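SPbeta prophage-derived aminoglycoside N(3')-acetyltransferase-like protein YokD (Bacillus subtilis, PDB 2NYG) binds coenzyme A and probably acts as an N-acetyltransferase of the aminoglycoside-modifying family, working as a homodimer that may contribute to antibiotic resistance. Local coordinates at residues L27-T32 against V59-G64; L34-L39 against V67-S72; E96-Y101 against R209-Y214; L172-D177 against A245-F250. One frame throughout, in Å; residues are numbered along the deposited sequence.

Interaction 1: residues L27-T32 against V59-G64; sequences LKKGMT and VVTEEG
Lys29 turns its CG away from its own backbone N (chi1 168°) and keeps the rest of its chain extended, which lays the aliphatic part across Thr61. Val59 likewise sets CG1 opposite its N (chi1 180°), aiming that methyl at Leu27. The contact belongs to a beta-alpha-beta unit: a type II turn, Lys28 to Met31, leads into strand 32-37 and packs against the end of helix 48-60 and the type I turn, Thr61 to Gly64, that follows it. On the buried side, the branched apolar tips of Leu27 and Val59 meet, with CD2 of Leu27 3.8 Å from CG1 of Val59; Thr19, Leu22 and Lys23 of helix 15-25 also pack on Val59. On the solvent-exposed side a long, flexible lysine suits its place, because Lys29 CG touches Thr61 CG2 at 3.4 Å while the ammonium can reach past it. Lys29 NZ stays 5.3 Å from Glu63 OE2, too far for a salt bridge, though the opposite charges may still attract weakly. Gly30 occupies the third position of its turn with positive phi, a conformation that suits a residue without CB, and its nearest CA across the contact is that of Gly64, which also lacks a side chain. The bond joining the segments runs from Gly30 N to Val60 O, 3.0 Å long and nearly straight at 165°, the donor standing above the carbonyl plane.

Interaction 2: residues L34-L39 against V67-S72; sequences LVHSSL and VMPSQS. With COA (coenzyme A), chain G.
Leu34 and Val67 lie side by side as a parallel bridge pair, their side chains on the same face of the sheet, and the leucine leans over until its CD1 is 3.5 Å from CG1 of the valine. Their strands are joined by a beta-alpha-beta crossover through helix 48-60. Leu34 directs CG away from its backbone N (chi1 -175°), which carries the branch toward the neighbouring strand. Next to this pair Val35 N donates to Val67 O at 2.9 Å, the bond running nearly along the C=O axis. Val35 and Met68 meet more loosely, CB of the valine 4.1 Å from CG of the methionine. Beyond that the short strand segments diverge, their directions 50° apart. Pro69, which has no N-H to offer, suits this parting: its ring comes up to His36 obliquely, CG of Pro69 3.8 Å from ND1 of His36, and its CD rests by Val35 O. The imidazole meets C6P of coenzyme A at its edge. Past the strand, the loop turns to the cofactor's pyrophosphate: Ser38 OG donates to O5A, Leu39 N to O1A at 3.0 Å, and the Leu39 side chain packs on the adenine. Small Ser38 fits close beside a phosphate, while apolar Leu39 suits a flat base. In the mixed sheet, strand 170-174 flanks strand 32-37 and strand 135-139 flanks strand 65-69, with Val116 and Phe119 of helix 114-119 against Met68.

Interaction 3: residues E96-Y101 against R209-Y214; sequences ESMPAY and RVWKEY
Met98 O is held by Arg209 with two nitrogens approaching side-on, NE at 2.6 Å and NH2 at 2.8 Å. The oxygen lies in the guanidinium plane; NH2 also reaches it in the carbonyl plane, on a lone pair, whereas NE comes from a direction tilted from that plane. Two bonds to one acceptor fix the rotation of the guanidinium, and Glu96 O sits over one of its faces. An extended arm from CG to NE, with chi1 178°, spans the gap, the CG of Arg209 resting 4.0 Å from the small methyl CB of Ala100. Beside it, the sulfur of Met98 lies at the edge of Trp211, SD 4.1 Å from CZ3, the pliable thioether fitting against a rigid indole. Further out, Arg209 NH2 also bonds Arg95 O, while Ser97 OG bonds Ile93 O and Asn46 of the second subunit, which packs on Met98 and Pro99 too. Backbone bonds of Tyr101 to Pro202 and of Val210 to Ile203 fasten both segments to the link between strands 196-201 and 204-205. The arrangement combines a Met-aromatic pair with an arginine that bonds the carbonyls of Arg95 and Met98 where helix 93-96 ends, set against the small antiparallel sheet.

Interaction 4: residues L172-D177 against A245-F250; sequences LLLGAD and ANCRLF
Leu174 reaches with CD1 to the sulfur of Cys247, SG 3.4 Å away, while Leu172 and Leu249 pack side by side as the next bulge on this face of the antiparallel pair, the CB of Leu172 4.2 Å from CD1 of Leu249. Cys247 is slim enough to lie between the leucine branches: CD1 of Leu172 passes its CB, and that of Leu174 covers its sulfur. The other face carries Leu173, whose CD1 fills the notch between two larger neighbours, 3.9 Å from CG of Arg248 and 4.1 Å from CE2 of Phe250, meeting the phenyl ring and the guanidinium at their edges. Leu173 and Arg248 form the hydrogen-bonded backbone pair, with Leu173 N 3.0 Å from Arg248 O. As strand 170-174 gives way to a turn, bumps shrink: Gly175, at positive phi, leaves only its CA against the methyl CB of Ala245, 3.8 Å off, and its N makes a weak bond to Asn246 O. Arg248 places CG between its backbone N and carbonyl carbon (chi1 49°), from where the bent chain rises past Leu173 toward Asp177. Arg248 NH2 lies 2.7 Å from Asp177 OD1 in a salt bridge whose hydrogen bond is weak, the two planes 44° apart. Since NH1 pairs with Glu232 and OD1 also takes a bond from Gln225, the arginine probably shares its charge between two carboxylates and ties the loop beside coenzyme A to helix 224-234.

In the fold
From the N terminus, interaction 1 closes the loop from 27-32 to 59-64, and interaction 2 overlaps it, opening at 34-39 before that loop is shut and closing at 67-72. The two cross: the first joins the loop entering strand 32-37 to the C-terminal end of helix 48-60, the second pairs the two strands of that beta-alpha-beta unit. Both are complete before interaction 3 opens at 96-101. Its long loop to 209-214 crosses that of interaction 4, which runs from 172-177 to 245-250. Interactions 2 and 4 meet through neighbouring strands 32-37 and 170-174, extending one mixed sheet, and Leu27 of interaction 1 packs on Leu249. Interaction 3 lies across the chain's centre from interactions 1 and 4, touching interaction 2 where Tyr101 meets Ser72.

Interaction 1: residues L27-T32 against V59-G64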
# COMPACT_ATOMS: atom_id res chain seq x y z
N LEU A 27 8.22 -22.14 -11.57
CA LEU A 27 9.06 -21.05 -11.15
C LEU A 27 10.31 -21.63 -10.50
O LEU A 27 10.22 -22.49 -9.63
CB LEU A 27 8.31 -20.17 -10.15
CG LEU A 27 8.89 -18.78 -9.99
CD1 LEU A 27 8.71 -18.01 -11.30
CD2 LEU A 27 8.20 -18.07 -8.85
N LYS A 28 11.48 -21.17 -10.93
CA LYS A 28 12.72 -21.70 -10.39
C LYS A 28 13.73 -20.67 -9.88
O LYS A 28 13.64 -19.48 -10.15
CB LYS A 28 13.38 -22.61 -11.43
CG LYS A 28 12.51 -23.80 -11.81
CD LYS A 28 13.20 -24.75 -12.76
CE LYS A 28 12.38 -26.02 -12.93
NZ LYS A 28 12.95 -26.96 -13.94
N LYS A 29 14.70 -21.17 -9.13
CA LYS A 29 15.76 -20.36 -8.56
C LYS A 29 16.54 -19.62 -9.64
O LYS A 29 16.94 -20.21 -10.64
CB LYS A 29 16.71 -21.28 -7.77
CG LYS A 29 18.02 -20.62 -7.37
CD LYS A 29 18.78 -21.40 -6.31
CE LYS A 29 19.92 -20.53 -5.74
NZ LYS A 29 20.72 -21.19 -4.67
N GLY A 30 16.74 -18.33 -9.45
CA GLY A 30 17.50 -17.53 -10.40
C GLY A 30 16.74 -17.05 -11.61
O GLY A 30 17.27 -16.36 -12.47
N MET A 31 15.47 -17.41 -11.67
CA MET A 31 14.60 -17.02 -12.77
C MET A 31 14.20 -15.55 -12.62
O MET A 31 13.96 -15.07 -11.52
CB MET A 31 13.35 -17.90 -12.71
CG MET A 31 12.66 -18.15 -14.00
SD MET A 31 11.37 -19.37 -13.74
CE MET A 31 11.89 -20.71 -14.86
N THR A 32 14.15 -14.81 -13.71
CA THR A 32 13.72 -13.41 -13.64
C THR A 32 12.29 -13.47 -14.12
O THR A 32 12.04 -13.97 -15.22
CB THR A 32 14.51 -12.50 -14.56
OG1 THR A 32 15.87 -12.46 -14.12
CG2 THR A 32 13.94 -11.09 -14.50
N VAL A 59 11.25 -18.70 -3.67
CA VAL A 59 11.41 -19.52 -4.84
C VAL A 59 12.48 -18.97 -5.75
O VAL A 59 13.47 -19.65 -6.04
CB VAL A 59 10.08 -19.65 -5.59
CG1 VAL A 59 10.26 -20.51 -6.83
CG2 VAL A 59 9.04 -20.26 -4.67
N VAL A 60 12.31 -17.72 -6.17
CA VAL A 60 13.25 -17.10 -7.09
C VAL A 60 14.65 -16.83 -6.52
O VAL A 60 15.59 -16.56 -7.26
CB VAL A 60 12.64 -15.79 -7.66
CG1 VAL A 60 13.34 -14.57 -7.09
CG2 VAL A 60 12.73 -15.82 -9.16
N THR A 61 14.77 -16.91 -5.20
CA THR A 61 16.05 -16.70 -4.51
C THR A 61 16.72 -15.37 -4.80
O THR A 61 16.34 -14.65 -5.72
CB THR A 61 17.06 -17.84 -4.84
OG1 THR A 61 18.03 -17.92 -3.80
CG2 THR A 61 17.82 -17.53 -6.09
N GLU A 62 17.72 -15.04 -4.01
CA GLU A 62 18.47 -13.80 -4.15
C GLU A 62 19.27 -13.74 -5.47
O GLU A 62 19.89 -12.73 -5.79
CB GLU A 62 19.41 -13.65 -2.95
CG GLU A 62 20.21 -12.36 -2.91
CD GLU A 62 21.04 -12.23 -1.63
OE1 GLU A 62 20.44 -12.17 -0.53
OE2 GLU A 62 22.29 -12.18 -1.74
N GLU A 63 19.25 -14.85 -6.20
CA GLU A 63 19.93 -14.98 -7.49
C GLU A 63 18.91 -14.69 -8.59
O GLU A 63 19.27 -14.42 -9.74
CB GLU A 63 20.47 -16.40 -7.66
CG GLU A 63 21.42 -16.85 -6.56
CD GLU A 63 22.88 -16.46 -6.82
OE1 GLU A 63 23.15 -15.29 -7.17
OE2 GLU A 63 23.75 -17.34 -6.67
N GLY A 64 17.63 -14.79 -8.23
CA GLY A 64 16.55 -14.51 -9.16
C GLY A 64 16.15 -13.05 -9.07
O GLY A 64 16.67 -12.29 -8.23

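Interaction 2: residues L34-L39 against V67-S72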
# COMPACT_ATOMS: atom_id res chain seq x y z
N LEU A 34 8.34 -11.46 -14.50
CA LEU A 34 7.42 -10.34 -14.41
C LEU A 34 6.10 -10.94 -13.91
O LEU A 34 5.56 -11.87 -14.53
CB LEU A 34 7.22 -9.70 -15.79
CG LEU A 34 6.38 -8.43 -15.86
CD1 LEU A 34 7.03 -7.32 -15.04
CD2 LEU A 34 6.24 -8.02 -17.32
N VAL A 35 5.58 -10.40 -12.81
CA VAL A 35 4.35 -10.90 -12.18
C VAL A 35 3.13 -9.98 -12.25
O VAL A 35 3.22 -8.77 -12.04
CB VAL A 35 4.59 -11.22 -10.68
CG1 VAL A 35 3.41 -11.99 -10.11
CG2 VAL A 35 5.85 -12.03 -10.51
N HIS A 36 1.99 -10.59 -12.52
CA HIS A 36 0.70 -9.92 -12.59
C HIS A 36 -0.18 -10.77 -11.69
O HIS A 36 -0.51 -11.91 -12.01
CB HIS A 36 0.22 -9.93 -14.02
CG HIS A 36 1.20 -9.33 -14.98
ND1 HIS A 36 1.43 -7.98 -15.05
CD2 HIS A 36 2.02 -9.91 -15.89
CE1 HIS A 36 2.36 -7.74 -15.96
NE2 HIS A 36 2.73 -8.90 -16.48
N SER A 37 -0.56 -10.21 -10.55
CA SER A 37 -1.32 -10.97 -9.58
C SER A 37 -2.71 -10.51 -9.21
O SER A 37 -3.18 -9.45 -9.63
CB SER A 37 -0.49 -11.08 -8.30
OG SER A 37 0.10 -9.83 -7.97
N SER A 38 -3.36 -11.34 -8.41
CA SER A 38 -4.69 -11.11 -7.86
C SER A 38 -4.63 -11.80 -6.51
O SER A 38 -4.74 -13.03 -6.41
CB SER A 38 -5.77 -11.79 -8.71
OG SER A 38 -6.96 -12.01 -7.95
N LEU A 39 -4.43 -11.02 -5.46
CA LEU A 39 -4.35 -11.60 -4.13
C LEU A 39 -5.57 -12.44 -3.77
O LEU A 39 -5.42 -13.51 -3.19
CB LEU A 39 -4.12 -10.51 -3.08
CG LEU A 39 -4.18 -10.99 -1.61
CD1 LEU A 39 -3.31 -12.21 -1.43
CD2 LEU A 39 -3.76 -9.87 -0.67
N VAL A 67 10.05 -8.81 -10.95
CA VAL A 67 9.63 -7.50 -11.42
C VAL A 67 8.10 -7.44 -11.46
O VAL A 67 7.42 -8.45 -11.68
CB VAL A 67 10.17 -7.21 -12.86
CG1 VAL A 67 9.72 -5.84 -13.32
CG2 VAL A 67 11.68 -7.30 -12.88
N MET A 68 7.56 -6.25 -11.23
CA MET A 68 6.13 -6.06 -11.27
C MET A 68 5.86 -4.69 -11.82
O MET A 68 6.65 -3.77 -11.64
CB MET A 68 5.52 -6.14 -9.87
CG MET A 68 5.57 -7.49 -9.22
SD MET A 68 4.66 -7.53 -7.67
CE MET A 68 5.53 -8.79 -6.77
N PRO A 69 4.73 -4.53 -12.52
CA PRO A 69 4.36 -3.25 -13.10
C PRO A 69 3.77 -2.45 -11.95
O PRO A 69 3.01 -2.98 -11.15
CB PRO A 69 3.34 -3.64 -14.15
CG PRO A 69 2.63 -4.76 -13.50
CD PRO A 69 3.75 -5.57 -12.90
N SER A 70 4.14 -1.18 -11.84
CA SER A 70 3.63 -0.35 -10.75
C SER A 70 3.13 0.99 -11.24
O SER A 70 3.49 2.03 -10.71
CB SER A 70 4.72 -0.14 -9.70
OG SER A 70 5.90 0.35 -10.31
N GLN A 71 2.29 0.93 -12.27
CA GLN A 71 1.69 2.09 -12.92
C GLN A 71 0.87 3.02 -12.03
O GLN A 71 0.19 2.58 -11.11
CB GLN A 71 0.82 1.62 -14.08
CG GLN A 71 1.58 0.85 -15.14
CD GLN A 71 0.64 0.16 -16.10
OE1 GLN A 71 -0.52 0.53 -16.20
NE2 GLN A 71 1.14 -0.85 -16.81
N SER A 72 0.94 4.30 -12.34
CA SER A 72 0.23 5.35 -11.62
C SER A 72 -0.41 6.24 -12.69
O SER A 72 -0.17 7.46 -12.76
CB SER A 72 1.21 6.14 -10.76
OG SER A 72 2.34 6.55 -11.51
N1A COA G . -6.13 -13.95 0.96
C2A COA G . -6.88 -13.78 -0.21
N3A COA G . -7.46 -12.55 -0.46
C4A COA G . -7.31 -11.51 0.44
C5A COA G . -6.56 -11.64 1.62
C6A COA G . -5.96 -12.89 1.88
N6A COA G . -5.25 -13.07 2.99
N7A COA G . -6.59 -10.45 2.29
C8A COA G . -7.34 -9.58 1.54
N9A COA G . -7.78 -10.26 0.39
C1B COA G . -8.63 -9.78 -0.73
C2B COA G . -9.48 -8.50 -0.49
O2B COA G . -10.61 -8.68 0.39
C3B COA G . -9.90 -8.12 -1.90
O3B COA G . -11.11 -8.90 -2.13
P3B COA G . -12.52 -8.31 -2.70
O7A COA G . -12.38 -6.80 -3.01
O8A COA G . -13.58 -8.42 -1.64
O9A COA G . -12.91 -9.11 -3.91
C4B COA G . -8.70 -8.57 -2.79
O4B COA G . -7.99 -9.55 -2.00
C5B COA G . -7.71 -7.42 -3.17
O5B COA G . -6.67 -8.03 -3.99
P1A COA G . -6.23 -7.35 -5.36
O1A COA G . -5.18 -8.16 -6.05
O2A COA G . -5.74 -5.92 -5.10
O3A COA G . -7.57 -7.28 -6.13
P2A COA G . -8.31 -8.49 -6.88
O4A COA G . -9.66 -8.65 -6.27
O5A COA G . -7.55 -9.81 -6.81
O6A COA G . -8.30 -7.86 -8.38
CBP COA G . -6.64 -7.30 -10.21
CCP COA G . -7.43 -8.37 -9.40
CDP COA G . -7.37 -5.93 -10.18
CEP COA G . -5.23 -7.21 -9.57
CAP COA G . -6.66 -7.71 -11.72
OAP COA G . -7.46 -8.91 -11.82
C9P COA G . -5.27 -7.99 -12.35
O9P COA G . -5.10 -9.25 -12.83
N8P COA G . -4.23 -7.12 -12.44
C7P COA G . -2.89 -7.55 -12.89
C6P COA G . -1.68 -7.03 -12.09

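Interaction 3: residues E96-Y101 against R209-Y214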
# COMPACT_ATOMS: atom_id res chain seq x y z
N GLU A 96 -2.68 22.09 -12.54
CA GLU A 96 -1.94 23.06 -11.76
C GLU A 96 -1.53 22.61 -10.34
O GLU A 96 -0.44 22.92 -9.87
CB GLU A 96 -2.79 24.32 -11.66
CG GLU A 96 -2.08 25.62 -11.37
CD GLU A 96 -3.09 26.74 -11.18
OE1 GLU A 96 -4.05 26.80 -11.98
OE2 GLU A 96 -2.94 27.57 -10.25
N SER A 97 -2.40 21.86 -9.69
CA SER A 97 -2.15 21.42 -8.34
C SER A 97 -1.94 19.93 -8.18
O SER A 97 -2.03 19.42 -7.06
CB SER A 97 -3.32 21.86 -7.47
OG SER A 97 -4.54 21.36 -7.99
N MET A 98 -1.64 19.22 -9.26
CA MET A 98 -1.44 17.78 -9.12
C MET A 98 -0.06 17.44 -8.56
O MET A 98 0.96 17.79 -9.16
CB MET A 98 -1.64 17.09 -10.47
CG MET A 98 -1.61 15.59 -10.41
SD MET A 98 -1.94 14.89 -12.02
CE MET A 98 -3.67 15.18 -12.17
N PRO A 99 -0.01 16.78 -7.40
CA PRO A 99 1.30 16.43 -6.83
C PRO A 99 2.14 15.70 -7.86
O PRO A 99 1.65 14.79 -8.52
CB PRO A 99 0.94 15.53 -5.65
CG PRO A 99 -0.36 16.11 -5.19
CD PRO A 99 -1.10 16.36 -6.49
N ALA A 100 3.38 16.13 -8.01
CA ALA A 100 4.28 15.50 -8.94
C ALA A 100 4.53 14.04 -8.55
O ALA A 100 4.38 13.65 -7.40
CB ALA A 100 5.57 16.26 -8.99
N TYR A 101 4.93 13.25 -9.54
CA TYR A 101 5.23 11.84 -9.33
C TYR A 101 6.53 11.64 -8.59
O TYR A 101 7.53 12.27 -8.90
CB TYR A 101 5.33 11.13 -10.68
CG TYR A 101 5.91 9.74 -10.58
CD1 TYR A 101 5.14 8.69 -10.08
CD2 TYR A 101 7.23 9.48 -10.94
CE1 TYR A 101 5.66 7.42 -9.93
CE2 TYR A 101 7.78 8.21 -10.80
CZ TYR A 101 6.98 7.17 -10.29
OH TYR A 101 7.49 5.91 -10.10
N ARG A 209 8.62 21.28 -9.22
CA ARG A 209 7.51 20.64 -9.93
C ARG A 209 7.31 21.31 -11.28
O ARG A 209 7.29 22.54 -11.37
CB ARG A 209 6.22 20.75 -9.12
CG ARG A 209 5.03 20.15 -9.82
CD ARG A 209 3.80 20.32 -8.96
NE ARG A 209 2.60 19.77 -9.59
CZ ARG A 209 2.01 20.29 -10.67
NH1 ARG A 209 2.50 21.37 -11.26
NH2 ARG A 209 0.92 19.71 -11.16
N VAL A 210 7.14 20.51 -12.32
CA VAL A 210 6.99 21.02 -13.68
C VAL A 210 6.11 20.15 -14.58
O VAL A 210 6.58 19.12 -15.06
CB VAL A 210 8.38 21.11 -14.38
CG1 VAL A 210 8.21 21.39 -15.84
CG2 VAL A 210 9.23 22.20 -13.73
N TRP A 211 4.87 20.57 -14.81
CA TRP A 211 3.96 19.79 -15.67
C TRP A 211 4.59 19.64 -17.06
O TRP A 211 4.77 20.62 -17.77
CB TRP A 211 2.59 20.47 -15.79
CG TRP A 211 1.66 19.72 -16.70
CD1 TRP A 211 1.65 19.74 -18.06
CD2 TRP A 211 0.64 18.76 -16.31
NE1 TRP A 211 0.71 18.86 -18.55
CE2 TRP A 211 0.08 18.25 -17.50
CE3 TRP A 211 0.17 18.29 -15.07
CZ2 TRP A 211 -0.95 17.29 -17.49
CZ3 TRP A 211 -0.85 17.33 -15.07
CH2 TRP A 211 -1.40 16.84 -16.27
N LYS A 212 4.90 18.41 -17.44
CA LYS A 212 5.55 18.14 -18.71
C LYS A 212 4.71 17.33 -19.69
O LYS A 212 3.91 16.49 -19.29
CB LYS A 212 6.87 17.41 -18.47
CG LYS A 212 7.64 17.16 -19.73
CD LYS A 212 8.92 16.43 -19.46
CE LYS A 212 9.61 16.03 -20.77
NZ LYS A 212 10.85 15.21 -20.54
N GLU A 213 4.90 17.61 -20.97
CA GLU A 213 4.18 16.90 -22.01
C GLU A 213 5.14 16.02 -22.79
O GLU A 213 6.25 16.42 -23.14
CB GLU A 213 3.50 17.87 -22.97
CG GLU A 213 2.28 18.52 -22.38
CD GLU A 213 1.52 19.32 -23.43
OE1 GLU A 213 2.13 19.67 -24.47
OE2 GLU A 213 0.33 19.61 -23.19
N TYR A 214 4.70 14.80 -23.07
CA TYR A 214 5.52 13.85 -23.80
C TYR A 214 4.63 13.08 -24.78
O TYR A 214 3.39 13.08 -24.67
CB TYR A 214 6.22 12.90 -22.82
CG TYR A 214 5.27 12.10 -21.94
CD1 TYR A 214 5.17 10.71 -22.08
CD2 TYR A 214 4.48 12.72 -20.98
CE1 TYR A 214 4.29 9.97 -21.30
CE2 TYR A 214 3.59 11.99 -20.20
CZ TYR A 214 3.51 10.62 -20.36
OH TYR A 214 2.64 9.88 -19.59

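Interaction 4: residues L172-D177 against A245-F250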
# COMPACT_ATOMS: atom_id res chain seq x y z
N LEU A 172 4.49 -14.26 -15.21
CA LEU A 172 3.73 -15.11 -14.31
C LEU A 172 2.38 -14.47 -14.08
O LEU A 172 2.29 -13.40 -13.50
CB LEU A 172 4.44 -15.29 -12.97
CG LEU A 172 3.57 -15.93 -11.88
CD1 LEU A 172 3.12 -17.30 -12.33
CD2 LEU A 172 4.33 -16.04 -10.58
N LEU A 173 1.33 -15.11 -14.56
CA LEU A 173 0.01 -14.59 -14.35
C LEU A 173 -0.49 -15.41 -13.17
O LEU A 173 -0.81 -16.59 -13.30
CB LEU A 173 -0.87 -14.80 -15.59
CG LEU A 173 -0.37 -14.11 -16.87
CD1 LEU A 173 -1.29 -14.43 -18.02
CD2 LEU A 173 -0.30 -12.63 -16.65
N LEU A 174 -0.52 -14.77 -12.01
CA LEU A 174 -0.96 -15.40 -10.78
C LEU A 174 -2.39 -14.95 -10.51
O LEU A 174 -2.64 -13.94 -9.88
CB LEU A 174 -0.01 -15.00 -9.65
CG LEU A 174 -0.18 -15.37 -8.19
CD1 LEU A 174 -0.71 -16.76 -8.01
CD2 LEU A 174 1.17 -15.21 -7.54
N GLY A 175 -3.33 -15.72 -11.03
CA GLY A 175 -4.70 -15.34 -10.85
C GLY A 175 -5.14 -14.32 -11.88
O GLY A 175 -6.29 -13.93 -11.88
N ALA A 176 -4.24 -13.89 -12.77
CA ALA A 176 -4.61 -12.92 -13.80
C ALA A 176 -4.64 -13.56 -15.18
O ALA A 176 -4.10 -14.63 -15.38
CB ALA A 176 -3.64 -11.77 -13.82
N ASP A 177 -5.28 -12.88 -16.12
CA ASP A 177 -5.35 -13.38 -17.49
C ASP A 177 -4.43 -12.55 -18.38
O ASP A 177 -3.73 -11.66 -17.91
CB ASP A 177 -6.79 -13.32 -18.02
CG ASP A 177 -7.12 -14.48 -18.96
OD1 ASP A 177 -6.26 -14.87 -19.79
OD2 ASP A 177 -8.25 -15.00 -18.87
N ALA A 245 -5.98 -20.08 -7.23
CA ALA A 245 -5.85 -19.25 -8.42
C ALA A 245 -5.24 -20.03 -9.57
O ALA A 245 -4.35 -20.85 -9.38
CB ALA A 245 -4.99 -18.03 -8.13
N ASN A 246 -5.72 -19.75 -10.78
CA ASN A 246 -5.24 -20.41 -12.00
C ASN A 246 -4.08 -19.61 -12.54
O ASN A 246 -4.20 -18.41 -12.77
CB ASN A 246 -6.35 -20.48 -13.04
CG ASN A 246 -7.42 -21.46 -12.67
OD1 ASN A 246 -8.58 -21.09 -12.49
ND2 ASN A 246 -7.04 -22.73 -12.54
N CYS A 247 -2.96 -20.28 -12.77
CA CYS A 247 -1.79 -19.56 -13.24
C CYS A 247 -1.10 -20.11 -14.47
O CYS A 247 -1.24 -21.28 -14.83
CB CYS A 247 -0.74 -19.49 -12.13
SG CYS A 247 -1.35 -19.07 -10.49
N ARG A 248 -0.35 -19.24 -15.13
CA ARG A 248 0.44 -19.69 -16.24
C ARG A 248 1.74 -18.93 -16.25
O ARG A 248 1.79 -17.76 -15.92
CB ARG A 248 -0.30 -19.58 -17.57
CG ARG A 248 -0.97 -18.30 -17.89
CD ARG A 248 -1.80 -18.56 -19.13
NE ARG A 248 -3.01 -17.75 -19.17
CZ ARG A 248 -4.23 -18.22 -19.41
NH1 ARG A 248 -4.41 -19.52 -19.63
NH2 ARG A 248 -5.26 -17.40 -19.41
N LEU A 249 2.80 -19.66 -16.57
CA LEU A 249 4.13 -19.10 -16.61
C LEU A 249 4.65 -19.34 -18.02
O LEU A 249 4.58 -20.46 -18.51
CB LEU A 249 5.04 -19.82 -15.60
CG LEU A 249 6.52 -19.44 -15.69
CD1 LEU A 249 6.73 -18.04 -15.13
CD2 LEU A 249 7.36 -20.43 -14.94
N PHE A 250 5.15 -18.29 -18.66
CA PHE A 250 5.69 -18.41 -20.01
C PHE A 250 6.83 -17.44 -20.30
O PHE A 250 7.10 -16.53 -19.52
CB PHE A 250 4.58 -18.22 -21.05
CG PHE A 250 3.86 -16.91 -20.93
CD1 PHE A 250 4.40 -15.75 -21.49
CD2 PHE A 250 2.62 -16.83 -20.29
CE1 PHE A 250 3.72 -14.54 -21.41
CE2 PHE A 250 1.93 -15.63 -20.21
CZ PHE A 250 2.48 -14.48 -20.77